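Local coordinates for legionella ubiquitin-specific protease A domain-containing protein (Legionella pneumophila subsp. pneumophila, PDB 5DGG), which probably acts as a ubiquitin-specific cysteine protease of peptidase clan CA and as a metaeffector, an effector that regulates another, at residues D163-G166 against N170-R173; Y100-L105 against E113-R118; L14-Q19 against Y54-V59; M25-R30 against G62-V67. One frame throughout, in Å; residues are numbered along the deposited sequence. Where two conformers were deposited one is given.

Interaction 1: D163-G166 against N170-R173; sequences DNLG and NVLR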
loop_
_atom_site.group_PDB
_atom_site.type_symbol
_atom_site.label_atom_id
_atom_site.label_comp_id
_atom_site.label_asym_id
_atom_site.label_seq_id
_atom_site.Cartn_x
_atom_site.Cartn_y
_atom_site.Cartn_z
ATOM N N ASP A 163 -6.587 6.098 12.151
ATOM C CA ASP A 163 -7.367 5.167 12.959
ATOM C C ASP A 163 -8.528 5.796 13.708
ATOM O O ASP A 163 -9.590 5.172 13.882
ATOM C CB ASP A 163 -6.469 4.507 13.986
ATOM C CG ASP A 163 -7.132 3.336 14.641
ATOM O OD1 ASP A 163 -7.301 2.299 13.980
ATOM O OD2 ASP A 163 -7.528 3.451 15.815
ATOM N N ASN A 164 -8.324 7.026 14.182
ATOM C CA ASN A 164 -9.341 7.678 15.000
ATOM C C ASN A 164 -10.200 8.641 14.261
ATOM O O ASN A 164 -11.359 8.774 14.629
ATOM C CB ASN A 164 -8.677 8.354 16.200
ATOM C CG ASN A 164 -7.988 7.334 17.079
ATOM O OD1 ASN A 164 -8.639 6.629 17.806
ATOM N ND2 ASN A 164 -6.681 7.190 16.938
ATOM N N LEU A 165 -9.653 9.306 13.231
ATOM C CA LEU A 165 -10.361 10.387 12.530
ATOM C C LEU A 165 -10.642 10.214 11.034
ATOM O O LEU A 165 -11.377 11.021 10.461
ATOM C CB LEU A 165 -9.551 11.666 12.652
ATOM C CG LEU A 165 -9.440 12.192 14.078
ATOM C CD1 LEU A 165 -8.325 13.242 14.155
ATOM C CD2 LEU A 165 -10.791 12.764 14.496
ATOM N N GLY A 166 -9.995 9.252 10.383
ATOM C CA GLY A 166 -10.039 9.185 8.914
ATOM C C GLY A 166 -9.499 10.504 8.406
ATOM O O GLY A 166 -8.448 10.972 8.882
ATOM N N ASN A 170 -10.594 17.194 7.009
ATOM C CA ASN A 170 -9.371 17.157 6.220
ATOM C C ASN A 170 -8.127 17.011 7.106
ATOM O O ASN A 170 -7.052 17.418 6.710
ATOM C CB ASN A 170 -9.292 18.427 5.358
ATOM C CG ASN A 170 -8.747 18.170 3.971
ATOM O OD1 ASN A 170 -8.967 17.105 3.369
ATOM N ND2 ASN A 170 -8.013 19.136 3.453
ATOM N N VAL A 171 -8.267 16.412 8.291
ATOM C CA VAL A 171 -7.128 16.337 9.224
ATOM C C VAL A 171 -6.036 15.378 8.760
ATOM O O VAL A 171 -4.844 15.590 9.066
ATOM C CB VAL A 171 -7.519 15.958 10.667
ATOM C CG1 VAL A 171 -8.411 17.021 11.282
ATOM C CG2 VAL A 171 -8.137 14.564 10.732
ATOM N N LEU A 172 -6.414 14.331 8.016
ATOM C CA LEU A 172 -5.404 13.422 7.463
ATOM C C LEU A 172 -4.560 14.147 6.402
ATOM O O LEU A 172 -3.319 14.084 6.408
ATOM C CB LEU A 172 -6.048 12.146 6.940
ATOM C CG LEU A 172 -5.068 11.014 6.614
ATOM C CD1 LEU A 172 -4.323 10.427 7.845
ATOM C CD2 LEU A 172 -5.822 9.916 5.866
ATOM N N ARG A 173 -5.203 14.873 5.517
ATOM C CA ARG A 173 -4.478 15.736 4.572
ATOM C C ARG A 173 -3.583 16.774 5.268
ATOM O O ARG A 173 -2.440 17.016 4.840
ATOM C CB ARG A 173 -5.450 16.399 3.607
ATOM C CG ARG A 173 -4.852 17.423 2.641
ATOM C CD ARG A 173 -3.670 16.904 1.807
ATOM N NE ARG A 173 -3.958 15.753 0.933
ATOM C CZ ARG A 173 -4.328 15.828 -0.334
ATOM N NH1 ARG A 173 -4.499 17.020 -0.912
ATOM N NH2 ARG A 173 -4.559 14.714 -1.048
#

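Interaction 2: Y100-L105 against E113-R118; sequences YVLDLL and ELVNIR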
loop_
_atom_site.group_PDB
_atom_site.type_symbol
_atom_site.label_atom_id
_atom_site.label_comp_id
_atom_site.label_asym_id
_atom_site.label_seq_id
_atom_site.Cartn_x
_atom_site.Cartn_y
_atom_site.Cartn_z
ATOM N N TYR A 100 -5.430 -8.033 -11.561
ATOM C CA TYR A 100 -4.184 -7.322 -11.734
ATOM C C TYR A 100 -3.110 -7.921 -10.882
ATOM O O TYR A 100 -2.019 -8.238 -11.382
ATOM C CB TYR A 100 -4.341 -5.827 -11.400
ATOM C CG TYR A 100 -3.077 -5.014 -11.580
ATOM C CD1 TYR A 100 -2.610 -4.703 -12.866
ATOM C CD2 TYR A 100 -2.341 -4.557 -10.498
ATOM C CE1 TYR A 100 -1.457 -3.954 -13.034
ATOM C CE2 TYR A 100 -1.186 -3.820 -10.663
ATOM C CZ TYR A 100 -0.765 -3.511 -11.954
ATOM O OH TYR A 100 0.374 -2.807 -12.179
ATOM N N VAL A 101 -3.390 -8.093 -9.592
ATOM C CA VAL A 101 -2.374 -8.586 -8.696
ATOM C C VAL A 101 -2.103 -10.083 -8.876
ATOM O O VAL A 101 -0.943 -10.518 -8.776
ATOM C CB VAL A 101 -2.721 -8.319 -7.203
ATOM C CG1 VAL A 101 -1.578 -8.809 -6.345
ATOM C CG2 VAL A 101 -2.880 -6.830 -6.987
ATOM N N LEU A 102 -3.164 -10.857 -9.083
ATOM C CA LEU A 102 -3.009 -12.251 -9.370
ATOM C C LEU A 102 -2.140 -12.468 -10.630
ATOM O O LEU A 102 -1.267 -13.319 -10.639
ATOM C CB LEU A 102 -4.363 -12.924 -9.564
ATOM C CG LEU A 102 -5.134 -13.263 -8.301
ATOM C CD1 LEU A 102 -6.498 -13.860 -8.676
ATOM C CD2 LEU A 102 -4.336 -14.230 -7.422
ATOM N N ASP A 103 -2.350 -11.664 -11.650
ATOM C CA ASP A 103 -1.516 -11.763 -12.858
ATOM C C ASP A 103 -0.084 -11.341 -12.602
ATOM O O ASP A 103 0.838 -11.957 -13.104
ATOM C CB ASP A 103 -2.114 -10.972 -14.002
ATOM C CG ASP A 103 -3.368 -11.604 -14.535
ATOM O OD1 ASP A 103 -4.022 -12.384 -13.806
ATOM O OD2 ASP A 103 -3.747 -11.302 -15.690
ATOM N N LEU A 104 0.115 -10.336 -11.773
ATOM C CA LEU A 104 1.456 -9.925 -11.379
ATOM C C LEU A 104 2.161 -11.035 -10.634
ATOM O O LEU A 104 3.307 -11.394 -10.948
ATOM C CB LEU A 104 1.333 -8.689 -10.530
ATOM C CG LEU A 104 2.514 -7.906 -10.022
ATOM C CD1 LEU A 104 3.494 -7.652 -11.140
ATOM C CD2 LEU A 104 1.949 -6.615 -9.502
ATOM N N LEU A 105 1.482 -11.608 -9.651
ATOM C CA LEU A 105 2.030 -12.747 -8.956
ATOM C C LEU A 105 2.272 -13.961 -9.910
ATOM O O LEU A 105 3.325 -14.608 -9.834
ATOM C CB LEU A 105 1.170 -13.121 -7.772
ATOM C CG LEU A 105 1.255 -12.074 -6.643
ATOM C CD1 LEU A 105 0.258 -12.444 -5.585
ATOM C CD2 LEU A 105 2.631 -11.974 -6.007
ATOM N N GLU A 113 -3.581 -20.576 -7.069
ATOM C CA GLU A 113 -4.004 -21.434 -5.964
ATOM C C GLU A 113 -3.219 -21.200 -4.685
ATOM O O GLU A 113 -3.650 -21.640 -3.612
ATOM C CB GLU A 113 -3.921 -22.947 -6.300
ATOM C CG GLU A 113 -4.908 -23.410 -7.350
ATOM C CD GLU A 113 -4.489 -23.009 -8.749
ATOM O OE1 GLU A 113 -5.321 -23.176 -9.697
ATOM O OE2 GLU A 113 -3.331 -22.524 -8.876
ATOM N N LEU A 114 -2.084 -20.499 -4.777
ATOM C CA LEU A 114 -1.303 -20.222 -3.583
ATOM C C LEU A 114 -1.529 -18.811 -3.076
ATOM O O LEU A 114 -0.679 -18.296 -2.353
ATOM C CB LEU A 114 0.198 -20.374 -3.856
ATOM C CG LEU A 114 0.691 -21.792 -4.115
ATOM C CD1 LEU A 114 2.183 -21.758 -4.391
ATOM C CD2 LEU A 114 0.369 -22.687 -2.925
ATOM N N VAL A 115 -2.646 -18.187 -3.436
ATOM C CA VAL A 115 -2.893 -16.799 -3.037
ATOM C C VAL A 115 -4.235 -16.728 -2.288
ATOM O O VAL A 115 -5.277 -17.236 -2.780
ATOM C CB VAL A 115 -2.852 -15.904 -4.282
ATOM C CG1 VAL A 115 -3.132 -14.441 -3.976
ATOM C CG2 VAL A 115 -1.488 -16.027 -4.958
ATOM N N ASN A 116 -4.216 -16.155 -1.095
ATOM C CA ASN A 116 -5.453 -15.918 -0.313
ATOM C C ASN A 116 -5.828 -14.468 -0.355
ATOM O O ASN A 116 -5.209 -13.668 0.332
ATOM C CB ASN A 116 -5.212 -16.317 1.129
ATOM C CG ASN A 116 -4.690 -17.729 1.263
ATOM O OD1 ASN A 116 -5.183 -18.631 0.601
ATOM N ND2 ASN A 116 -3.742 -17.949 2.202
ATOM N N ILE A 117 -6.782 -14.085 -1.191
ATOM C CA ILE A 117 -7.158 -12.697 -1.338
ATOM C C ILE A 117 -8.132 -12.261 -0.258
ATOM O O ILE A 117 -9.081 -13.009 0.078
ATOM C CB ILE A 117 -7.841 -12.457 -2.705
ATOM C CG1 ILE A 117 -6.818 -12.681 -3.792
ATOM C CG2 ILE A 117 -8.419 -11.056 -2.812
ATOM C CD1 ILE A 117 -7.367 -12.369 -5.169
ATOM N N ARG A 118 -7.950 -11.051 0.248
ATOM C CA ARG A 118 -9.023 -10.417 1.025
ATOM C C ARG A 118 -9.084 -8.942 0.760
ATOM O O ARG A 118 -8.034 -8.308 0.539
ATOM C CB ARG A 118 -8.847 -10.712 2.486
ATOM C CG ARG A 118 -7.901 -9.838 3.212
ATOM C CD ARG A 118 -7.681 -10.395 4.608
ATOM N NE ARG A 118 -8.210 -9.493 5.577
ATOM C CZ ARG A 118 -7.478 -8.668 6.306
ATOM N NH1 ARG A 118 -8.101 -7.914 7.174
ATOM N NH2 ARG A 118 -6.150 -8.634 6.214
#

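Interaction 3: L14-Q19 against Y54-V59; sequences LMPKSQ and YIMIPV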
loop_
_atom_site.group_PDB
_atom_site.type_symbol
_atom_site.label_atom_id
_atom_site.label_comp_id
_atom_site.label_asym_id
_atom_site.label_seq_id
_atom_site.Cartn_x
_atom_site.Cartn_y
_atom_site.Cartn_z
ATOM N N LEU A 14 6.148 9.969 1.151
ATOM C CA LEU A 14 5.464 9.710 2.420
ATOM C C LEU A 14 5.265 8.237 2.808
ATOM O O LEU A 14 5.054 7.936 3.971
ATOM C CB LEU A 14 4.113 10.393 2.430
ATOM C CG LEU A 14 3.574 10.794 3.803
ATOM C CD1 LEU A 14 4.632 11.338 4.766
ATOM C CD2 LEU A 14 2.548 11.877 3.560
ATOM N N MET A 15 5.280 7.340 1.838
ATOM C CA MET A 15 5.181 5.901 2.118
ATOM C C MET A 15 6.289 5.458 3.078
ATOM O O MET A 15 7.380 6.017 3.070
ATOM C CB MET A 15 5.232 5.082 0.822
ATOM C CG MET A 15 3.924 5.042 0.031
ATOM S SD MET A 15 2.613 4.021 0.743
ATOM C CE MET A 15 3.343 2.364 0.573
ATOM N N PRO A 16 6.005 4.457 3.919
ATOM C CA PRO A 16 7.085 3.826 4.712
ATOM C C PRO A 16 8.123 3.247 3.753
ATOM O O PRO A 16 7.818 3.037 2.573
ATOM C CB PRO A 16 6.380 2.685 5.460
ATOM C CG PRO A 16 5.094 2.465 4.739
ATOM C CD PRO A 16 4.723 3.737 4.029
ATOM N N LYS A 17 9.328 3.043 4.255
ATOM C CA LYS A 17 10.445 2.557 3.473
ATOM C C LYS A 17 10.716 1.138 3.909
ATOM O O LYS A 17 10.459 0.797 5.066
ATOM C CB LYS A 17 11.721 3.380 3.762
ATOM C CG LYS A 17 11.600 4.881 3.556
ATOM C CD LYS A 17 11.366 5.217 2.105
ATOM C CE LYS A 17 10.468 6.450 1.949
ATOM N NZ LYS A 17 9.672 6.348 0.682
ATOM N N SER A 18 11.277 0.337 3.009
ATOM C CA SER A 18 11.675 -1.010 3.308
ATOM C C SER A 18 12.571 -1.024 4.507
ATOM O O SER A 18 13.446 -0.157 4.660
ATOM C CB SER A 18 12.444 -1.644 2.155
ATOM O OG SER A 18 11.670 -1.605 0.976
ATOM N N GLN A 19 12.379 -2.018 5.357
ATOM C CA GLN A 19 13.313 -2.250 6.438
ATOM C C GLN A 19 13.260 -3.722 6.851
ATOM O O GLN A 19 12.211 -4.237 7.178
ATOM C CB GLN A 19 13.073 -1.309 7.635
ATOM C CG GLN A 19 14.363 -0.803 8.345
ATOM C CD GLN A 19 15.211 0.281 7.564
ATOM O OE1 GLN A 19 14.762 1.413 7.345
ATOM N NE2 GLN A 19 16.425 -0.085 7.149
ATOM N N TYR A 54 7.200 -9.682 4.246
ATOM C CA TYR A 54 6.090 -8.831 3.858
ATOM C C TYR A 54 6.501 -7.947 2.682
ATOM O O TYR A 54 7.626 -7.474 2.621
ATOM C CB TYR A 54 5.660 -7.933 4.981
ATOM C CG TYR A 54 5.314 -8.623 6.233
ATOM C CD1 TYR A 54 4.050 -9.120 6.402
ATOM C CD2 TYR A 54 6.225 -8.737 7.288
ATOM C CE1 TYR A 54 3.681 -9.774 7.537
ATOM C CE2 TYR A 54 5.860 -9.420 8.466
ATOM C CZ TYR A 54 4.560 -9.893 8.577
ATOM O OH TYR A 54 4.047 -10.581 9.682
ATOM N N ILE A 55 5.574 -7.739 1.740
ATOM C CA ILE A 55 5.789 -6.866 0.576
ATOM C C ILE A 55 4.573 -5.956 0.442
ATOM O O ILE A 55 3.478 -6.464 0.356
ATOM C CB ILE A 55 5.984 -7.675 -0.716
ATOM C CG1 ILE A 55 7.141 -8.661 -0.576
ATOM C CG2 ILE A 55 6.282 -6.705 -1.833
ATOM C CD1 ILE A 55 7.356 -9.668 -1.686
ATOM N N MET A 56 4.776 -4.636 0.477
ATOM C CA MET A 56 3.734 -3.651 0.262
ATOM C C MET A 56 3.870 -2.982 -1.111
ATOM O O MET A 56 4.972 -2.627 -1.556
ATOM C CB MET A 56 3.788 -2.528 1.279
ATOM C CG MET A 56 4.028 -2.905 2.717
ATOM S SD MET A 56 3.638 -1.399 3.643
ATOM C CE MET A 56 3.912 -2.070 5.229
ATOM N N ILE A 57 2.766 -2.703 -1.747
ATOM C CA ILE A 57 2.811 -1.958 -3.027
ATOM C C ILE A 57 1.756 -0.898 -3.056
ATOM O O ILE A 57 0.583 -1.207 -2.916
ATOM C CB ILE A 57 2.600 -2.883 -4.279
ATOM C CG1 ILE A 57 3.389 -4.180 -4.159
ATOM C CG2 ILE A 57 2.993 -2.104 -5.549
ATOM C CD1 ILE A 57 3.271 -5.126 -5.357
ATOM N N PRO A 58 2.136 0.378 -3.243
ATOM C CA PRO A 58 1.100 1.339 -3.504
ATOM C C PRO A 58 0.698 1.346 -4.968
ATOM O O PRO A 58 1.548 1.461 -5.830
ATOM C CB PRO A 58 1.729 2.662 -3.080
ATOM C CG PRO A 58 3.230 2.432 -3.236
ATOM C CD PRO A 58 3.485 0.970 -3.341
ATOM N N VAL A 59 -0.580 1.196 -5.258
ATOM C CA VAL A 59 -1.019 1.023 -6.647
ATOM C C VAL A 59 -1.947 2.160 -7.053
ATOM O O VAL A 59 -2.999 2.378 -6.454
ATOM C CB VAL A 59 -1.727 -0.307 -6.869
ATOM C CG1 VAL A 59 -2.168 -0.474 -8.314
ATOM C CG2 VAL A 59 -0.824 -1.454 -6.467
#

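Interaction 4: M25-R30 against G62-V67; sequences MAVLNR and GHWRGV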
loop_
_atom_site.group_PDB
_atom_site.type_symbol
_atom_site.label_atom_id
_atom_site.label_comp_id
_atom_site.label_asym_id
_atom_site.label_seq_id
_atom_site.Cartn_x
_atom_site.Cartn_y
_atom_site.Cartn_z
ATOM N N MET A 25 7.611 -1.592 -1.984
ATOM C CA MET A 25 7.958 -1.341 -3.379
ATOM C C MET A 25 7.555 0.061 -3.808
ATOM O O MET A 25 6.717 0.689 -3.181
ATOM C CB MET A 25 7.245 -2.296 -4.301
ATOM C CG MET A 25 7.184 -3.684 -3.774
ATOM S SD MET A 25 7.380 -4.917 -5.018
ATOM C CE MET A 25 9.160 -4.739 -4.906
ATOM N N ALA A 26 8.162 0.495 -4.914
ATOM C CA ALA A 26 7.807 1.755 -5.540
ATOM C C ALA A 26 6.405 1.702 -6.093
ATOM O O ALA A 26 5.826 0.630 -6.366
ATOM C CB ALA A 26 8.773 2.108 -6.654
ATOM N N VAL A 27 5.903 2.886 -6.345
ATOM C CA VAL A 27 4.571 3.017 -6.918
ATOM C C VAL A 27 4.390 2.250 -8.234
ATOM O O VAL A 27 5.262 2.224 -9.115
ATOM C CB VAL A 27 4.153 4.480 -7.124
ATOM C CG1 VAL A 27 4.076 5.199 -5.788
ATOM C CG2 VAL A 27 5.084 5.184 -8.094
ATOM N N LEU A 28 3.241 1.597 -8.345
ATOM C CA LEU A 28 2.879 0.884 -9.559
ATOM C C LEU A 28 1.739 1.638 -10.228
ATOM O O LEU A 28 0.828 2.096 -9.560
ATOM C CB LEU A 28 2.377 -0.514 -9.262
ATOM C CG LEU A 28 3.270 -1.676 -9.295
ATOM C CD1 LEU A 28 2.390 -2.920 -9.183
ATOM C CD2 LEU A 28 4.106 -1.653 -10.581
ATOM N N ASN A 29 1.793 1.745 -11.548
ATOM C CA ASN A 29 0.721 2.335 -12.322
ATOM C C ASN A 29 -0.031 1.212 -13.028
ATOM O O ASN A 29 0.467 0.629 -14.006
ATOM C CB ASN A 29 1.359 3.257 -13.365
ATOM C CG ASN A 29 0.360 3.962 -14.179
ATOM O OD1 ASN A 29 -0.659 3.410 -14.608
ATOM N ND2 ASN A 29 0.605 5.246 -14.359
ATOM N N ARG A 30 -1.253 0.949 -12.607
ATOM C CA ARG A 30 -1.988 -0.220 -13.111
ATOM C C ARG A 30 -2.435 -0.087 -14.538
ATOM O O ARG A 30 -2.770 -1.088 -15.159
ATOM C CB ARG A 30 -3.202 -0.560 -12.245
ATOM C CG ARG A 30 -4.296 0.448 -12.242
ATOM C CD ARG A 30 -5.369 0.123 -11.170
ATOM N NE ARG A 30 -6.431 -0.628 -11.831
ATOM C CZ ARG A 30 -7.636 -0.158 -12.112
ATOM N NH1 ARG A 30 -8.021 1.052 -11.693
ATOM N NH2 ARG A 30 -8.481 -0.929 -12.782
ATOM N N GLY A 62 -4.133 7.968 -9.462
ATOM C CA GLY A 62 -5.479 8.425 -9.205
ATOM C C GLY A 62 -6.071 7.922 -7.911
ATOM O O GLY A 62 -5.719 8.420 -6.883
ATOM N N HIS A 63 -6.973 6.933 -7.984
ATOM C CA HIS A 63 -7.554 6.308 -6.830
ATOM C C HIS A 63 -6.540 5.303 -6.196
ATOM O O HIS A 63 -6.642 4.114 -6.437
ATOM C CB HIS A 63 -8.841 5.593 -7.284
ATOM C CG HIS A 63 -9.681 5.049 -6.165
ATOM N ND1 HIS A 63 -10.988 5.442 -5.953
ATOM C CD2 HIS A 63 -9.388 4.180 -5.168
ATOM C CE1 HIS A 63 -11.478 4.784 -4.924
ATOM N NE2 HIS A 63 -10.520 4.027 -4.419
ATOM N N TRP A 64 -5.596 5.804 -5.402
ATOM C CA TRP A 64 -4.561 4.977 -4.787
ATOM C C TRP A 64 -5.169 3.875 -3.952
ATOM O O TRP A 64 -6.171 4.082 -3.261
ATOM C CB TRP A 64 -3.628 5.832 -3.915
ATOM C CG TRP A 64 -2.800 6.781 -4.771
ATOM C CD1 TRP A 64 -3.020 8.125 -4.972
ATOM C CD2 TRP A 64 -1.649 6.444 -5.511
ATOM N NE1 TRP A 64 -2.069 8.642 -5.818
ATOM C CE2 TRP A 64 -1.200 7.637 -6.155
ATOM C CE3 TRP A 64 -0.940 5.268 -5.695
ATOM C CZ2 TRP A 64 -0.088 7.662 -6.987
ATOM C CZ3 TRP A 64 0.194 5.304 -6.481
ATOM C CH2 TRP A 64 0.599 6.495 -7.150
ATOM N N ARG A 65 -4.582 2.698 -4.080
ATOM C CA ARG A 65 -4.907 1.538 -3.291
ATOM C C ARG A 65 -3.627 0.877 -2.777
ATOM O O ARG A 65 -2.521 1.138 -3.254
ATOM C CB ARG A 65 -5.729 0.549 -4.134
ATOM C CG ARG A 65 -7.115 1.041 -4.521
ATOM C CD ARG A 65 -7.831 0.026 -5.396
ATOM N NE ARG A 65 -9.109 0.523 -5.867
ATOM C CZ ARG A 65 -9.305 1.223 -6.994
ATOM N NH1 ARG A 65 -8.330 1.532 -7.822
ATOM N NH2 ARG A 65 -10.517 1.613 -7.294
ATOM N N GLY A 66 -3.768 0.045 -1.769
ATOM C CA GLY A 66 -2.629 -0.642 -1.195
ATOM C C GLY A 66 -2.724 -2.141 -1.336
ATOM O O GLY A 66 -3.798 -2.718 -1.264
ATOM N N VAL A 67 -1.593 -2.757 -1.637
ATOM C CA VAL A 67 -1.469 -4.175 -1.724
ATOM C C VAL A 67 -0.462 -4.652 -0.693
ATOM O O VAL A 67 0.696 -4.163 -0.679
ATOM C CB VAL A 67 -0.963 -4.550 -3.130
ATOM C CG1 VAL A 67 -0.643 -6.036 -3.229
ATOM C CG2 VAL A 67 -1.953 -4.112 -4.158
#

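Interaction 1: D163-G166 against N170-R173
Leu165 and Val171 meet at about a right angle: CG2 of Val171 comes up against the flank of the leucine, 3.7 Å from Leu165 CD1 and almost as near its CB. This holds for the valine conformer described here, one of two deposited. In it CG2 lies between the backbone N and the carbonyl carbon, which turns that methyl across to the leucine. The methyls of the two residues give an apolar touch at the surface end of the contact. Deeper in, the partner is backbone rather than side chain. The carbonyl oxygen of Gly166 faces Leu172, with Gly166 O only 3.3 Å from Leu172 CB and 4.1 Å from both its CG and CD2, so a buried polar atom ends up against hydrocarbon and finds no hydrogen-bond partner. The arrangement is a turn joining two consecutive helices: helix 156-165 ends at Leu165, and helix 171-183 begins at Val171, six positions on. Gly166 leaves the helical conformation with a positive phi of 58°, a value glycine tolerates readily. Asn170 holds the N-cap position without a capping bond of its own; Asn167 OD1 instead accepts a bond from Arg173 N and a weak one from Leu172 N. Leu172, CG anti to the backbone N (chi1 -168°), also reaches Asp134 and Ala138 of helix 132-146.

Interaction 2: Y100-L105 against E113-R118
This is a purely apolar helix-on-sheet contact inside a beta-alpha-beta unit, in which Leu102 and Leu105 of helix 98-108 pack on Val115 and Ile117 of the strand that follows it. The helix and strand segments run nearly antiparallel, at 160°, with their axes 10.8 Å apart, a spacing usual for a helix packed on a sheet and bridged here by leucine, valine and isoleucine. Leu102 does most of the work by dividing its two methyls between the two strand residues. Its CD2 goes to the valine, 3.7 Å from Val115 CG1, the two side chains lying alongside and running opposite ways. CD1 of Leu102 lies 3.9 Å from Ile117 CD1, the outermost methyl of the isoleucine, which is equally near Leu102 CG. One helical turn on, CD1 of Leu105 comes within 4.0 Å of Val115 CG2. Val115 is therefore straddled: CG1, anti to the backbone N (chi1 179°), serves Leu102, while CG2 turns to Leu105. Both strand residues are beta-branched, a type that favours extended backbone. They face the helix, whereas Asn116 between them points away, bonding through ND2 to Asp82 OD1. Strand 115-120 is an outermost strand of the sheet, bonded to strand 81-86; Leu83 of that strand touches Val115, Ile117 and Val101, while Leu104 turns from this seam to helix 33-47.

Interaction 3: L14-Q19 against Y54-V59
Met56 and Pro58 carry this buried contact, in which strand 54-60 of the mixed beta-sheet is covered on one face by Met15 and Pro16 of the loop after helix 8-14. The strand begins with Tyr54, whose ring stacks on Phe147 rather than on the loop. Met56 then points its side chain toward the loop; the extended chi2 (-167°) brings its sulfur to the proline ring, with Met56 SD 4.3 Å from Pro16 CG. A flexible, unbranched residue is well suited to filling this layer, and Pro16 is backed on its other contacts by Ser140, His141 and Met144 of helix 132-146. Ile57 points to the other face of the sheet. Pro58 returns to the loop side. It has no N-H to donate, but its backbone still pairs with Leu28 of strand 22-29, while Met56 pairs with Val23 and Met25. Over the pyrrolidine ring lies the end of Met15, a chain folded at both chi2 (-73°) and chi3 (-67°). That double bend places its terminal methyl against the ring carbons, Met15 CE standing 3.8 Å from Pro58 CG and 4.0 Å from Pro58 CB.

Interaction 4: M25-R30 against G62-V67
The turn between the antiparallel strands 54-60 and 65-70 holds His63 and Trp64, and Arg65 opens strand 65-70; Val27, in the irregular part of strand 22-29, meets Trp64, and Arg30, just past that strand's end, meets Arg65. Val27 CG1 touches the six-membered part of the indole, 3.9 Å from Trp64 CZ3 and 4.0 Å from Trp64 CH2, the two side chains meeting obliquely in the one of two deposited valine conformers described here. A wide, flat tryptophan can span from the turn to strand 22-29, past the intervening strand 54-60, and its polar end is still satisfied: NE1 bonds to Met6 O. At the other end two arginines approach with guanidinium planes 88° apart, Arg30 NH1 and Arg65 NH1 being 3.9 Å from each other. Asp87, salt-bridged through OD2 to Arg65 NE, would be expected to ease their proximity. Its OD1 accepts a hydrogen bond from His63 NE2, a His-Asp pairing consistent with the active site of a clan CA cysteine protease. His63 centres an inverse gamma turn, and its CD2 sits 3.4 Å above the middle of the Arg65 guanidinium plane. Arg65 is extended, chi2 178° and chi3 -175°, and its NH2 lies above the imidazole face, offset toward the rim.

In the fold
Interactions 3 and 4 both involve the same sheet, their centres about 10 Å apart and their segments alternating along the chain. Strands 54-60 and 65-70 are joined directly: Ile57 N lies 2.7 Å from Val67 O and Val59 N 2.8 Å from Arg65 O, both probable hydrogen bonds. Interaction 2, centred about 15 Å from interaction 4, touches it through helix 98-108, where Tyr100 OH is 3.6 Å from Leu28 CD1 and Leu104 packs on the same leucine. Interaction 1 stands apart, about 20 Å between centres from interactions 3 and 4 and 30 Å from interaction 2, across the chain's centre. If the His63-Asp87 pair belongs to the active site, interaction 4 would be the nearest of the four to it.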